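PDB 4FBC: protein synthesis inhibitor I from Hordeum vulgare, which belongs to the ribosome-inactivating proteins, is classed as an inhibitor of protein synthesis, and is modelled here with adenosine monophosphate. Local coordinates for residues D127-V132 / L170-N175; Q181-F186 / A209-W214; A33-K38 / R63-V68. The protein carries 3 engineered substitutions. All coordinates share one frame; numbering follows the deposited sequence.

Contact 1 (D127-V132 / L170-N175)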
ATOM      1  N   ASP A 127      10.093   2.217  14.134  1.00 35.35           N
ATOM      2  CA  ASP A 127       9.455   1.979  15.427  1.00 36.98           C
ATOM      3  C   ASP A 127       8.455   3.087  15.773  1.00 32.19           C
ATOM      4  O   ASP A 127       7.701   2.961  16.735  1.00 35.52           O
ATOM      5  CB  ASP A 127      10.516   1.873  16.530  1.00 33.89           C
ATOM      6  CG  ASP A 127       9.992   1.203  17.796  1.00 43.07           C
ATOM      7  OD1 ASP A 127       9.220   0.221  17.690  1.00 37.93           O
ATOM      8  OD2 ASP A 127      10.366   1.655  18.902  1.00 43.80           O
ATOM      9  N   LYS A 128       8.442   4.161  14.987  1.00 33.77           N
ATOM     10  CA  LYS A 128       7.607   5.323  15.305  1.00 32.77           C
ATOM     11  C   LYS A 128       6.213   5.307  14.667  1.00 26.99           C
ATOM     12  O   LYS A 128       5.462   6.270  14.806  1.00 28.61           O
ATOM     13  CB  LYS A 128       8.329   6.622  14.938  1.00 29.54           C
ATOM     14  CG  LYS A 128       9.756   6.687  15.450  1.00 40.59           C
ATOM     15  CD  LYS A 128      10.111   8.082  15.944  1.00 39.85           C
ATOM     16  CE  LYS A 128      10.929   8.006  17.228  1.00 44.75           C
ATOM     17  NZ  LYS A 128      12.191   7.238  17.037  1.00 42.23           N
ATOM     18  N   LEU A 129       5.873   4.225  13.968  1.00 28.45           N
ATOM     19  CA  LEU A 129       4.566   4.106  13.309  1.00 25.52           C
ATOM     20  C   LEU A 129       3.416   4.200  14.314  1.00 28.29           C
ATOM     21  O   LEU A 129       2.300   4.602  13.974  1.00 28.48           O
ATOM     22  CB  LEU A 129       4.479   2.781  12.538  1.00 21.88           C
ATOM     23  CG  LEU A 129       5.214   2.724  11.198  1.00 23.88           C
ATOM     24  CD1 LEU A 129       5.258   1.300  10.652  1.00 24.71           C
ATOM     25  CD2 LEU A 129       4.539   3.644  10.211  1.00 24.79           C
ATOM     26  N   THR A 130       3.702   3.824  15.554  1.00 24.07           N
ATOM     27  CA  THR A 130       2.709   3.852  16.621  1.00 24.72           C
ATOM     28  C   THR A 130       2.410   5.283  17.095  1.00 28.62           C
ATOM     29  O   THR A 130       1.558   5.488  17.958  1.00 27.25           O
ATOM     30  CB  THR A 130       3.148   2.967  17.806  1.00 27.65           C
ATOM     31  OG1 THR A 130       4.566   3.092  18.001  1.00 25.92           O
ATOM     32  CG2 THR A 130       2.812   1.511  17.528  1.00 25.79           C
ATOM     33  N   ASN A 131       3.108   6.259  16.515  1.00 26.37           N
ATOM     34  CA  ASN A 131       2.961   7.670  16.885  1.00 29.54           C
ATOM     35  C   ASN A 131       2.126   8.470  15.890  1.00 32.62           C
ATOM     36  O   ASN A 131       1.806   9.637  16.139  1.00 30.22           O
ATOM     37  CB  ASN A 131       4.333   8.349  17.015  1.00 31.03           C
ATOM     38  CG  ASN A 131       5.158   7.806  18.169  1.00 35.60           C
ATOM     39  OD1 ASN A 131       4.617   7.331  19.169  1.00 38.00           O
ATOM     40  ND2 ASN A 131       6.483   7.880  18.036  1.00 37.05           N
ATOM     41  N   VAL A 132       1.786   7.853  14.760  1.00 29.88           N
ATOM     42  CA  VAL A 132       1.100   8.568  13.686  1.00 25.62           C
ATOM     43  C   VAL A 132      -0.421   8.544  13.845  1.00 27.18           C
ATOM     44  O   VAL A 132      -1.049   7.486  13.774  1.00 25.69           O
ATOM     45  CB  VAL A 132       1.454   7.982  12.304  1.00 25.02           C
ATOM     46  CG1 VAL A 132       0.852   8.832  11.196  1.00 25.46           C
ATOM     47  CG2 VAL A 132       2.969   7.885  12.143  1.00 27.26           C
ATOM     48  N   LEU A 170      -0.844   9.057   4.339  1.00 17.87           N
ATOM     49  CA  LEU A 170      -1.395   8.386   3.170  1.00 16.78           C
ATOM     50  C   LEU A 170      -0.867   6.967   2.988  1.00 18.92           C
ATOM     51  O   LEU A 170      -1.606   6.081   2.566  1.00 17.70           O
ATOM     52  CB  LEU A 170      -1.169   9.212   1.904  1.00 18.05           C
ATOM     53  CG  LEU A 170      -1.765  10.615   1.914  1.00 19.45           C
ATOM     54  CD1 LEU A 170      -1.646  11.250   0.542  1.00 19.87           C
ATOM     55  CD2 LEU A 170      -3.235  10.574   2.367  1.00 18.72           C
ATOM     56  N   LEU A 171       0.412   6.752   3.283  1.00 16.35           N
ATOM     57  CA  LEU A 171       0.989   5.418   3.178  1.00 17.57           C
ATOM     58  C   LEU A 171       0.205   4.447   4.046  1.00 17.47           C
ATOM     59  O   LEU A 171      -0.120   3.332   3.621  1.00 15.71           O
ATOM     60  CB  LEU A 171       2.456   5.441   3.612  1.00 16.89           C
ATOM     61  CG  LEU A 171       3.405   5.806   2.482  1.00 20.87           C
ATOM     62  CD1 LEU A 171       4.812   5.944   3.022  1.00 17.46           C
ATOM     63  CD2 LEU A 171       3.356   4.756   1.402  1.00 19.11           C
ATOM     64  N   LEU A 172      -0.120   4.890   5.256  1.00 16.51           N
ATOM     65  CA  LEU A 172      -0.852   4.058   6.191  1.00 15.09           C
ATOM     66  C   LEU A 172      -2.302   3.862   5.766  1.00 14.35           C
ATOM     67  O   LEU A 172      -2.810   2.741   5.795  1.00 16.53           O
ATOM     68  CB  LEU A 172      -0.757   4.631   7.605  1.00 16.50           C
ATOM     69  CG  LEU A 172       0.591   4.377   8.277  1.00 18.63           C
ATOM     70  CD1 LEU A 172       0.804   5.376   9.400  1.00 19.82           C
ATOM     71  CD2 LEU A 172       0.653   2.948   8.813  1.00 16.16           C
ATOM     72  N   MET A 173      -2.955   4.937   5.329  1.00 15.22           N
ATOM     73  CA  MET A 173      -4.397   4.873   5.065  1.00 15.45           C
ATOM     74  C   MET A 173      -4.751   4.350   3.676  1.00 17.27           C
ATOM     75  O   MET A 173      -5.907   3.977   3.417  1.00 17.84           O
ATOM     76  CB  MET A 173      -5.036   6.236   5.336  1.00 13.89           C
ATOM     77  CG  MET A 173      -4.908   6.640   6.810  1.00 20.13           C
ATOM     78  SD  MET A 173      -5.738   8.195   7.186  1.00 18.79           S
ATOM     79  CE  MET A 173      -7.443   7.633   7.391  1.00 18.04           C
ATOM     80  N   VAL A 174      -3.763   4.306   2.786  1.00 14.28           N
ATOM     81  CA  VAL A 174      -3.954   3.735   1.458  1.00 13.33           C
ATOM     82  C   VAL A 174      -3.114   2.467   1.269  1.00 14.14           C
ATOM     83  O   VAL A 174      -3.654   1.373   1.153  1.00 13.40           O
ATOM     84  CB  VAL A 174      -3.651   4.759   0.338  1.00 15.35           C
ATOM     85  CG1 VAL A 174      -3.814   4.123  -1.036  1.00 13.28           C
ATOM     86  CG2 VAL A 174      -4.562   5.973   0.462  1.00 15.70           C
ATOM     87  N   ASN A 175      -1.791   2.605   1.235  1.00 14.13           N
ATOM     88  CA  ASN A 175      -0.944   1.451   0.923  1.00 16.72           C
ATOM     89  C   ASN A 175      -0.963   0.332   1.957  1.00 14.69           C
ATOM     90  O   ASN A 175      -1.152  -0.836   1.595  1.00 15.24           O
ATOM     91  CB  ASN A 175       0.500   1.894   0.652  1.00 14.92           C
ATOM     92  CG  ASN A 175       0.568   3.026  -0.327  1.00 17.31           C
ATOM     93  OD1 ASN A 175       0.036   4.103  -0.073  1.00 16.83           O
ATOM     94  ND2 ASN A 175       1.223   2.798  -1.464  1.00 16.97           N
TER
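Leu-172 pushes its isobutyl fork out from helix 157-179 to meet two side chains of the loop 127-132, Val-132 and Leu-129. The closer meeting is at CD1, which lies 3.9 Å from Val-132 CG1 and 4.0 Å from Val-132 CB, making this the tighter end of the contact. Val-132 turns CG1 anti to its backbone N (chi1 -174°), and that choice is what brings this methyl up against the leucine. Against Leu-129 the fit is easier: Leu-129 CD2 lies 4.2 Å from both CD1 and CD2 of Leu-172, set against the fork as a whole, and the two leucines cross obliquely. No hydrogen bond joins the segments; the contact is purely apolar and small in area, and the closest CA atoms, those of Leu-129 and Leu-172, are 8.9 Å apart. Leu-129 has more company, since its side chain also packs on Tyr-119 and Leu-123 of helix 119-123 and on Val-211 of helix 205-211.

The outer side of the loop is another matter. Asp-127, Lys-128 and Asn-131 look to solvent, and polar bonds take over there: Lys-208 forms a salt bridge with Asp-127 and a hydrogen bond to Thr-130 OG1. Within the 3-10 turn Leu-129 is buried while Asn-131 is exposed. The arrangement is apolar packing of the loop between helix 119-123 and strand 134-135 on helix 157-179 of the ribosome-inactivating protein fold, whose Leu-171 lines the adenosine monophosphate pocket.

Contact 2 (Q181-F186 / A209-W214)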
ATOM      1  N   GLN A 181      -5.637  -6.397   6.132  1.00 11.53           N
ATOM      2  CA  GLN A 181      -7.035  -6.296   6.578  1.00 12.34           C
ATOM      3  C   GLN A 181      -7.124  -5.700   7.974  1.00 15.69           C
ATOM      4  O   GLN A 181      -8.135  -5.095   8.343  1.00 13.91           O
ATOM      5  CB  GLN A 181      -7.708  -7.674   6.569  1.00 12.23           C
ATOM      6  CG  GLN A 181      -7.683  -8.377   5.210  1.00 11.52           C
ATOM      7  CD  GLN A 181      -8.713  -9.481   5.122  1.00 13.72           C
ATOM      8  OE1 GLN A 181      -9.917  -9.214   5.132  1.00 17.11           O
ATOM      9  NE2 GLN A 181      -8.255 -10.729   5.050  1.00 12.82           N
ATOM     10  N   THR A 182      -6.074  -5.890   8.762  1.00 15.00           N
ATOM     11  CA  THR A 182      -6.031  -5.304  10.101  1.00 15.20           C
ATOM     12  C   THR A 182      -6.011  -3.781   9.993  1.00 15.82           C
ATOM     13  O   THR A 182      -6.804  -3.086  10.645  1.00 16.07           O
ATOM     14  CB  THR A 182      -4.797  -5.773  10.865  1.00 14.62           C
ATOM     15  OG1 THR A 182      -3.671  -5.711   9.983  1.00 13.51           O
ATOM     16  CG2 THR A 182      -4.974  -7.206  11.373  1.00 14.68           C
ATOM     17  N   VAL A 183      -5.112  -3.258   9.162  1.00 17.23           N
ATOM     18  CA  VAL A 183      -5.001  -1.814   8.979  1.00 16.82           C
ATOM     19  C   VAL A 183      -6.239  -1.198   8.307  1.00 16.54           C
ATOM     20  O   VAL A 183      -6.709  -0.140   8.729  1.00 16.74           O
ATOM     21  CB  VAL A 183      -3.724  -1.443   8.216  1.00 15.16           C
ATOM     22  CG1 VAL A 183      -3.664   0.062   7.957  1.00 15.84           C
ATOM     23  CG2 VAL A 183      -2.486  -1.920   9.000  1.00 15.23           C
ATOM     24  N   SER A 184      -6.778  -1.854   7.280  1.00 13.63           N
ATOM     25  CA  SER A 184      -7.941  -1.301   6.581  1.00 15.12           C
ATOM     26  C   SER A 184      -9.156  -1.298   7.506  1.00 15.01           C
ATOM     27  O   SER A 184      -9.940  -0.342   7.512  1.00 15.68           O
ATOM     28  CB  SER A 184      -8.231  -2.047   5.267  1.00 15.02           C
ATOM     29  OG  SER A 184      -8.721  -3.367   5.481  1.00 14.95           O
ATOM     30  N   GLY A 185      -9.294  -2.358   8.298  1.00 15.20           N
ATOM     31  CA  GLY A 185     -10.377  -2.440   9.266  1.00 16.19           C
ATOM     32  C   GLY A 185     -10.248  -1.369  10.344  1.00 18.06           C
ATOM     33  O   GLY A 185     -11.246  -0.771  10.759  1.00 18.69           O
ATOM     34  N   PHE A 186      -9.021  -1.143  10.812  1.00 15.74           N
ATOM     35  CA  PHE A 186      -8.732  -0.088  11.795  1.00 20.27           C
ATOM     36  C   PHE A 186      -9.099   1.305  11.265  1.00 22.97           C
ATOM     37  O   PHE A 186      -9.769   2.095  11.952  1.00 22.11           O
ATOM     38  CB  PHE A 186      -7.252  -0.147  12.213  1.00 21.74           C
ATOM     39  CG  PHE A 186      -6.801   1.018  13.080  1.00 22.77           C
ATOM     40  CD1 PHE A 186      -6.981   0.987  14.455  1.00 30.50           C
ATOM     41  CD2 PHE A 186      -6.172   2.121  12.510  1.00 24.43           C
ATOM     42  CE1 PHE A 186      -6.558   2.055  15.257  1.00 29.74           C
ATOM     43  CE2 PHE A 186      -5.752   3.199  13.301  1.00 27.34           C
ATOM     44  CZ  PHE A 186      -5.944   3.162  14.672  1.00 25.04           C
ATOM     45  N   ALA A 209       4.204  -4.179  13.691  1.00 16.96           N
ATOM     46  CA  ALA A 209       5.019  -5.345  13.324  1.00 17.55           C
ATOM     47  C   ALA A 209       4.608  -5.903  11.964  1.00 20.36           C
ATOM     48  O   ALA A 209       5.464  -6.246  11.132  1.00 19.44           O
ATOM     49  CB  ALA A 209       4.932  -6.421  14.395  1.00 20.08           C
ATOM     50  N   GLN A 210       3.296  -5.989  11.737  1.00 15.26           N
ATOM     51  CA  GLN A 210       2.763  -6.417  10.443  1.00 15.26           C
ATOM     52  C   GLN A 210       3.237  -5.510   9.316  1.00 15.54           C
ATOM     53  O   GLN A 210       3.796  -5.989   8.316  1.00 17.00           O
ATOM     54  CB  GLN A 210       1.226  -6.444  10.484  1.00 14.41           C
ATOM     55  CG  GLN A 210       0.639  -7.534  11.387  1.00 15.69           C
ATOM     56  CD  GLN A 210      -0.771  -7.213  11.838  1.00 13.53           C
ATOM     57  OE1 GLN A 210      -1.445  -6.370  11.244  1.00 16.25           O
ATOM     58  NE2 GLN A 210      -1.219  -7.869  12.899  1.00 16.10           N
ATOM     59  N   VAL A 211       3.026  -4.204   9.479  1.00 16.52           N
ATOM     60  CA  VAL A 211       3.459  -3.226   8.480  1.00 15.96           C
ATOM     61  C   VAL A 211       4.961  -3.350   8.183  1.00 18.78           C
ATOM     62  O   VAL A 211       5.380  -3.305   7.021  1.00 19.81           O
ATOM     63  CB  VAL A 211       3.097  -1.783   8.895  1.00 19.40           C
ATOM     64  CG1 VAL A 211       3.827  -0.770   8.021  1.00 19.76           C
ATOM     65  CG2 VAL A 211       1.579  -1.567   8.792  1.00 18.04           C
ATOM     66  N   ASN A 212       5.759  -3.549   9.229  1.00 20.19           N
ATOM     67  CA  ASN A 212       7.211  -3.673   9.063  1.00 19.89           C
ATOM     68  C   ASN A 212       7.693  -5.069   8.628  1.00 22.49           C
ATOM     69  O   ASN A 212       8.900  -5.292   8.469  1.00 19.81           O
ATOM     70  CB  ASN A 212       7.929  -3.225  10.348  1.00 22.87           C
ATOM     71  CG  ASN A 212       7.875  -1.718  10.560  1.00 21.26           C
ATOM     72  OD1 ASN A 212       7.738  -0.941   9.608  1.00 22.00           O
ATOM     73  ND2 ASN A 212       7.994  -1.296  11.818  1.00 23.28           N
ATOM     74  N   GLY A 213       6.759  -5.999   8.418  1.00 17.49           N
ATOM     75  CA  GLY A 213       7.095  -7.363   8.034  1.00 17.64           C
ATOM     76  C   GLY A 213       6.181  -7.993   6.981  1.00 17.74           C
ATOM     77  O   GLY A 213       5.909  -9.194   7.018  1.00 15.77           O
ATOM     78  N   TRP A 214       5.723  -7.190   6.031  1.00 17.19           N
ATOM     79  CA  TRP A 214       4.801  -7.666   4.998  1.00 15.70           C
ATOM     80  C   TRP A 214       5.368  -8.857   4.218  1.00 16.12           C
ATOM     81  O   TRP A 214       4.681  -9.846   3.994  1.00 15.50           O
ATOM     82  CB  TRP A 214       4.468  -6.515   4.053  1.00 15.22           C
ATOM     83  CG  TRP A 214       3.484  -6.816   2.951  1.00 17.34           C
ATOM     84  CD1 TRP A 214       2.320  -7.527   3.039  1.00 16.09           C
ATOM     85  CD2 TRP A 214       3.587  -6.378   1.593  1.00 13.82           C
ATOM     86  NE1 TRP A 214       1.697  -7.564   1.808  1.00 16.01           N
ATOM     87  CE2 TRP A 214       2.451  -6.862   0.907  1.00 16.01           C
ATOM     88  CE3 TRP A 214       4.532  -5.621   0.890  1.00 17.12           C
ATOM     89  CZ2 TRP A 214       2.240  -6.616  -0.451  1.00 14.94           C
ATOM     90  CZ3 TRP A 214       4.319  -5.369  -0.449  1.00 13.99           C
ATOM     91  CH2 TRP A 214       3.185  -5.865  -1.112  1.00 16.82           C
TER
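Thr-182 of helix 181-190 and Gln-210 of helix 205-211 reach for each other from opposite directions and join by a short hydrogen bond, the hydroxyl OG1 giving its proton to the amide oxygen OE1 at 2.6 Å. The threonine holds OG1 between its backbone N and carbonyl carbon (chi1 44°), and this leaves the hydroxyl facing helix 205-211. Gln-210 answers with CG beside its own backbone N and a chain extended beyond it, long enough to span the gap. The C=O...OG1 angle is 150°, with the donor tilted 24° from the carbonyl plane. Thr-182 CG2 sits close by as well, 3.6 Å from Gln-210 OE1. On the other end of the amide, NE2 donates to Met-243 O; bonded through both its oxygen and its nitrogen, the amide has its flip defined.

One residue along each of the two helices, the contact turns apolar. Val-183 and Val-211 share a rotamer (chi1 177° and 167°): CG2, anti to the carbonyl carbon in both, is the methyl that meets its counterpart, at 4.1 Å, with the side chains crossing at about a right angle. Helix 181-190 thus packs on helix 205-211 in the ribosome-inactivating protein fold, and the chain leads from there, through Gly-213 at the next N-cap, to Trp-214 in the adenosine monophosphate pocket, in cation-pi contact with Arg-179.

Contact 3 (A33-K38 / R63-V68)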
ATOM      1  N   ALA A  33     -10.913  -2.785  -0.979  1.00 13.17           N
ATOM      2  CA  ALA A  33     -11.094  -4.111  -1.559  1.00 15.26           C
ATOM      3  C   ALA A  33     -10.925  -4.117  -3.081  1.00 15.05           C
ATOM      4  O   ALA A  33     -10.441  -5.092  -3.666  1.00 15.94           O
ATOM      5  CB  ALA A  33     -12.465  -4.685  -1.163  1.00 17.76           C
ATOM      6  N   GLY A  34     -11.315  -3.022  -3.716  1.00 14.18           N
ATOM      7  CA  GLY A  34     -11.263  -2.922  -5.166  1.00 15.39           C
ATOM      8  C   GLY A  34      -9.824  -2.813  -5.636  1.00 14.45           C
ATOM      9  O   GLY A  34      -9.472  -3.371  -6.680  1.00 16.00           O
ATOM     10  N   ILE A  35      -9.000  -2.097  -4.873  1.00 14.23           N
ATOM     11  CA  ILE A  35      -7.553  -2.046  -5.142  1.00 13.31           C
ATOM     12  C   ILE A  35      -6.945  -3.449  -5.068  1.00 15.69           C
ATOM     13  O   ILE A  35      -6.226  -3.871  -5.982  1.00 13.94           O
ATOM     14  CB  ILE A  35      -6.802  -1.087  -4.191  1.00 16.66           C
ATOM     15  CG1 ILE A  35      -7.308   0.347  -4.390  1.00 14.90           C
ATOM     16  CG2 ILE A  35      -5.289  -1.146  -4.452  1.00 14.55           C
ATOM     17  CD1 ILE A  35      -6.773   1.364  -3.410  1.00 17.07           C
ATOM     18  N   ARG A  36      -7.225  -4.180  -3.989  1.00 13.28           N
ATOM     19  CA  ARG A  36      -6.697  -5.530  -3.858  1.00 15.87           C
ATOM     20  C   ARG A  36      -7.130  -6.392  -5.031  1.00 15.39           C
ATOM     21  O   ARG A  36      -6.335  -7.146  -5.585  1.00 13.24           O
ATOM     22  CB  ARG A  36      -7.190  -6.176  -2.566  1.00 13.78           C
ATOM     23  CG  ARG A  36      -6.718  -5.489  -1.310  1.00 12.61           C
ATOM     24  CD  ARG A  36      -7.475  -6.069  -0.112  1.00 12.97           C
ATOM     25  NE  ARG A  36      -7.053  -5.430   1.122  1.00 11.62           N
ATOM     26  CZ  ARG A  36      -7.776  -5.439   2.233  1.00 13.02           C
ATOM     27  NH1 ARG A  36      -8.963  -6.056   2.247  1.00 12.62           N
ATOM     28  NH2 ARG A  36      -7.324  -4.817   3.312  1.00 12.51           N
ATOM     29  N   ASN A  37      -8.399  -6.267  -5.411  1.00 14.64           N
ATOM     30  CA  ASN A  37      -8.971  -7.091  -6.466  1.00 14.72           C
ATOM     31  C   ASN A  37      -8.308  -6.821  -7.817  1.00 15.41           C
ATOM     32  O   ASN A  37      -7.976  -7.755  -8.547  1.00 17.73           O
ATOM     33  CB  ASN A  37     -10.486  -6.879  -6.554  1.00 18.06           C
ATOM     34  CG  ASN A  37     -11.124  -7.684  -7.673  1.00 23.20           C
ATOM     35  OD1 ASN A  37     -11.550  -7.126  -8.682  1.00 25.40           O
ATOM     36  ND2 ASN A  37     -11.186  -9.004  -7.501  1.00 23.79           N
ATOM     37  N   LYS A  38      -8.096  -5.549  -8.137  1.00 15.14           N
ATOM     38  CA  LYS A  38      -7.465  -5.191  -9.403  1.00 15.46           C
ATOM     39  C   LYS A  38      -5.962  -5.489  -9.460  1.00 16.81           C
ATOM     40  O   LYS A  38      -5.396  -5.622 -10.552  1.00 17.53           O
ATOM     41  CB  LYS A  38      -7.759  -3.733  -9.764  1.00 17.84           C
ATOM     42  CG  LYS A  38      -9.241  -3.498 -10.082  1.00 22.05           C
ATOM     43  CD  LYS A  38      -9.474  -2.131 -10.693  1.00 26.73           C
ATOM     44  CE  LYS A  38     -10.852  -2.061 -11.344  1.00 31.32           C
ATOM     45  NZ  LYS A  38     -11.104  -0.712 -11.936  1.00 32.17           N
ATOM     46  N   ARG A  63       4.935  -1.285 -14.160  1.00 20.96           N
ATOM     47  CA  ARG A  63       3.524  -1.549 -13.863  1.00 19.45           C
ATOM     48  C   ARG A  63       3.067  -0.665 -12.703  1.00 17.04           C
ATOM     49  O   ARG A  63       3.565  -0.801 -11.583  1.00 17.76           O
ATOM     50  CB  ARG A  63       3.316  -3.037 -13.535  1.00 17.59           C
ATOM     51  CG  ARG A  63       3.608  -3.980 -14.691  1.00 21.70           C
ATOM     52  CD  ARG A  63       3.302  -5.429 -14.338  1.00 22.11           C
ATOM     53  NE  ARG A  63       1.875  -5.615 -14.065  1.00 20.19           N
ATOM     54  CZ  ARG A  63       1.372  -5.794 -12.850  1.00 21.62           C
ATOM     55  NH1 ARG A  63       2.185  -5.843 -11.800  1.00 17.33           N
ATOM     56  NH2 ARG A  63       0.060  -5.938 -12.687  1.00 19.37           N
ATOM     57  N   TRP A  64       2.132   0.243 -12.987  1.00 17.31           N
ATOM     58  CA  TRP A  64       1.696   1.265 -12.026  1.00 15.72           C
ATOM     59  C   TRP A  64       0.179   1.355 -11.954  1.00 17.87           C
ATOM     60  O   TRP A  64      -0.509   0.991 -12.906  1.00 19.33           O
ATOM     61  CB  TRP A  64       2.239   2.636 -12.449  1.00 18.80           C
ATOM     62  CG  TRP A  64       3.744   2.699 -12.420  1.00 16.72           C
ATOM     63  CD1 TRP A  64       4.601   2.271 -13.391  1.00 21.62           C
ATOM     64  CD2 TRP A  64       4.558   3.205 -11.354  1.00 18.02           C
ATOM     65  NE1 TRP A  64       5.904   2.481 -12.994  1.00 18.95           N
ATOM     66  CE2 TRP A  64       5.902   3.061 -11.750  1.00 18.85           C
ATOM     67  CE3 TRP A  64       4.280   3.776 -10.114  1.00 16.66           C
ATOM     68  CZ2 TRP A  64       6.966   3.456 -10.937  1.00 18.71           C
ATOM     69  CZ3 TRP A  64       5.337   4.171  -9.305  1.00 17.94           C
ATOM     70  CH2 TRP A  64       6.664   4.011  -9.725  1.00 21.18           C
ATOM     71  N   PHE A  65      -0.344   1.811 -10.814  1.00 18.85           N
ATOM     72  CA  PHE A  65      -1.740   2.248 -10.745  1.00 18.01           C
ATOM     73  C   PHE A  65      -1.819   3.614 -10.085  1.00 19.15           C
ATOM     74  O   PHE A  65      -0.847   4.065  -9.475  1.00 19.25           O
ATOM     75  CB  PHE A  65      -2.665   1.210 -10.065  1.00 17.30           C
ATOM     76  CG  PHE A  65      -2.448   1.037  -8.578  1.00 18.87           C
ATOM     77  CD1 PHE A  65      -1.420   0.225  -8.106  1.00 17.51           C
ATOM     78  CD2 PHE A  65      -3.317   1.617  -7.659  1.00 17.83           C
ATOM     79  CE1 PHE A  65      -1.224   0.029  -6.738  1.00 15.33           C
ATOM     80  CE2 PHE A  65      -3.133   1.428  -6.279  1.00 17.47           C
ATOM     81  CZ  PHE A  65      -2.084   0.632  -5.822  1.00 14.16           C
ATOM     82  N   HIS A  66      -2.954   4.287 -10.248  1.00 16.65           N
ATOM     83  CA  HIS A  66      -3.201   5.558  -9.579  1.00 18.27           C
ATOM     84  C   HIS A  66      -4.266   5.436  -8.504  1.00 17.49           C
ATOM     85  O   HIS A  66      -5.218   4.663  -8.629  1.00 19.85           O
ATOM     86  CB  HIS A  66      -3.635   6.633 -10.578  1.00 20.46           C
ATOM     87  CG  HIS A  66      -2.527   7.112 -11.461  1.00 18.87           C
ATOM     88  ND1 HIS A  66      -2.709   8.086 -12.421  1.00 22.53           N
ATOM     89  CD2 HIS A  66      -1.224   6.749 -11.530  1.00 19.17           C
ATOM     90  CE1 HIS A  66      -1.563   8.301 -13.044  1.00 23.36           C
ATOM     91  NE2 HIS A  66      -0.647   7.501 -12.526  1.00 20.21           N
ATOM     92  N   VAL A  67      -4.075   6.197  -7.436  1.00 18.37           N
ATOM     93  CA  VAL A  67      -5.130   6.422  -6.460  1.00 19.51           C
ATOM     94  C   VAL A  67      -5.447   7.905  -6.484  1.00 21.08           C
ATOM     95  O   VAL A  67      -4.543   8.748  -6.409  1.00 21.37           O
ATOM     96  CB  VAL A  67      -4.714   5.968  -5.056  1.00 17.49           C
ATOM     97  CG1 VAL A  67      -5.667   6.536  -3.995  1.00 18.82           C
ATOM     98  CG2 VAL A  67      -4.690   4.447  -4.991  1.00 16.99           C
ATOM     99  N   VAL A  68      -6.726   8.230  -6.619  1.00 18.21           N
ATOM    100  CA  VAL A  68      -7.149   9.625  -6.572  1.00 18.79           C
ATOM    101  C   VAL A  68      -7.947   9.886  -5.303  1.00 22.73           C
ATOM    102  O   VAL A  68      -8.956   9.221  -5.049  1.00 21.27           O
ATOM    103  CB  VAL A  68      -7.982   9.999  -7.802  1.00 21.99           C
ATOM    104  CG1 VAL A  68      -8.533  11.404  -7.654  1.00 26.16           C
ATOM    105  CG2 VAL A  68      -7.122   9.895  -9.056  1.00 19.87           C
TER
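Ile-35 is the residue of helix segment 33-38 that touches the strand, meeting Phe-65 and Val-67. Ahead of it, Ala-33 and Gly-34 contribute backbone carbonyls: Ala-33 O accepts from Asn-37 N at 2.9 Å and Gly-34 O from Lys-38 N at 3.0 Å, which keeps the turn regular. Ile-35 then makes contact through both branches. CG2, anti to the backbone N, approaches the Phe-65 ring obliquely, 3.8 Å from CE2 and 3.9 Å from CZ. The longer branch is carried beside the backbone N (chi1 -62°) and ends with CD1 4.0 Å from Val-67 CG2. Each of these side-chain pairs crosses at about a right angle. This is an alpha/beta packing: helix 25-39 lies against the mixed six-stranded sheet of the ribosome-inactivating protein fold, with 64-70 the strand next to the edge strand 16-20. After Ile-35, Arg-36 is directed to helix 157-179, donating from NE to Thr-178 O and from NH2 to Ala-177 O. Lys-38 comes round to rest on Phe-15, whose ring is stacked with that of Phe-65.

Helix 157-179 and the helix after it tie the three contacts together. Contacts 1 and 2 are neighbours, their centres about 10 Å apart, and they touch directly: Leu-172 O is 3.5 Å from Val-183 CG1. Contact 3 stands about 19 Å from contact 1 and 18 Å from contact 2, centre to centre, yet meets both, through Val-67 CG2 at 4.1 Å from Val-174 CG1 and through a probable hydrogen bond of 3.0 Å between Arg-36 NH2 and Ser-184 OG. Adenosine monophosphate touches Leu-171 of contact 1 and Trp-214 of contact 2. The side chain of Val-211 is about 6 Å from the bound adenosine monophosphate. The side chain of Phe-65 is about 10 Å from the bound adenosine monophosphate.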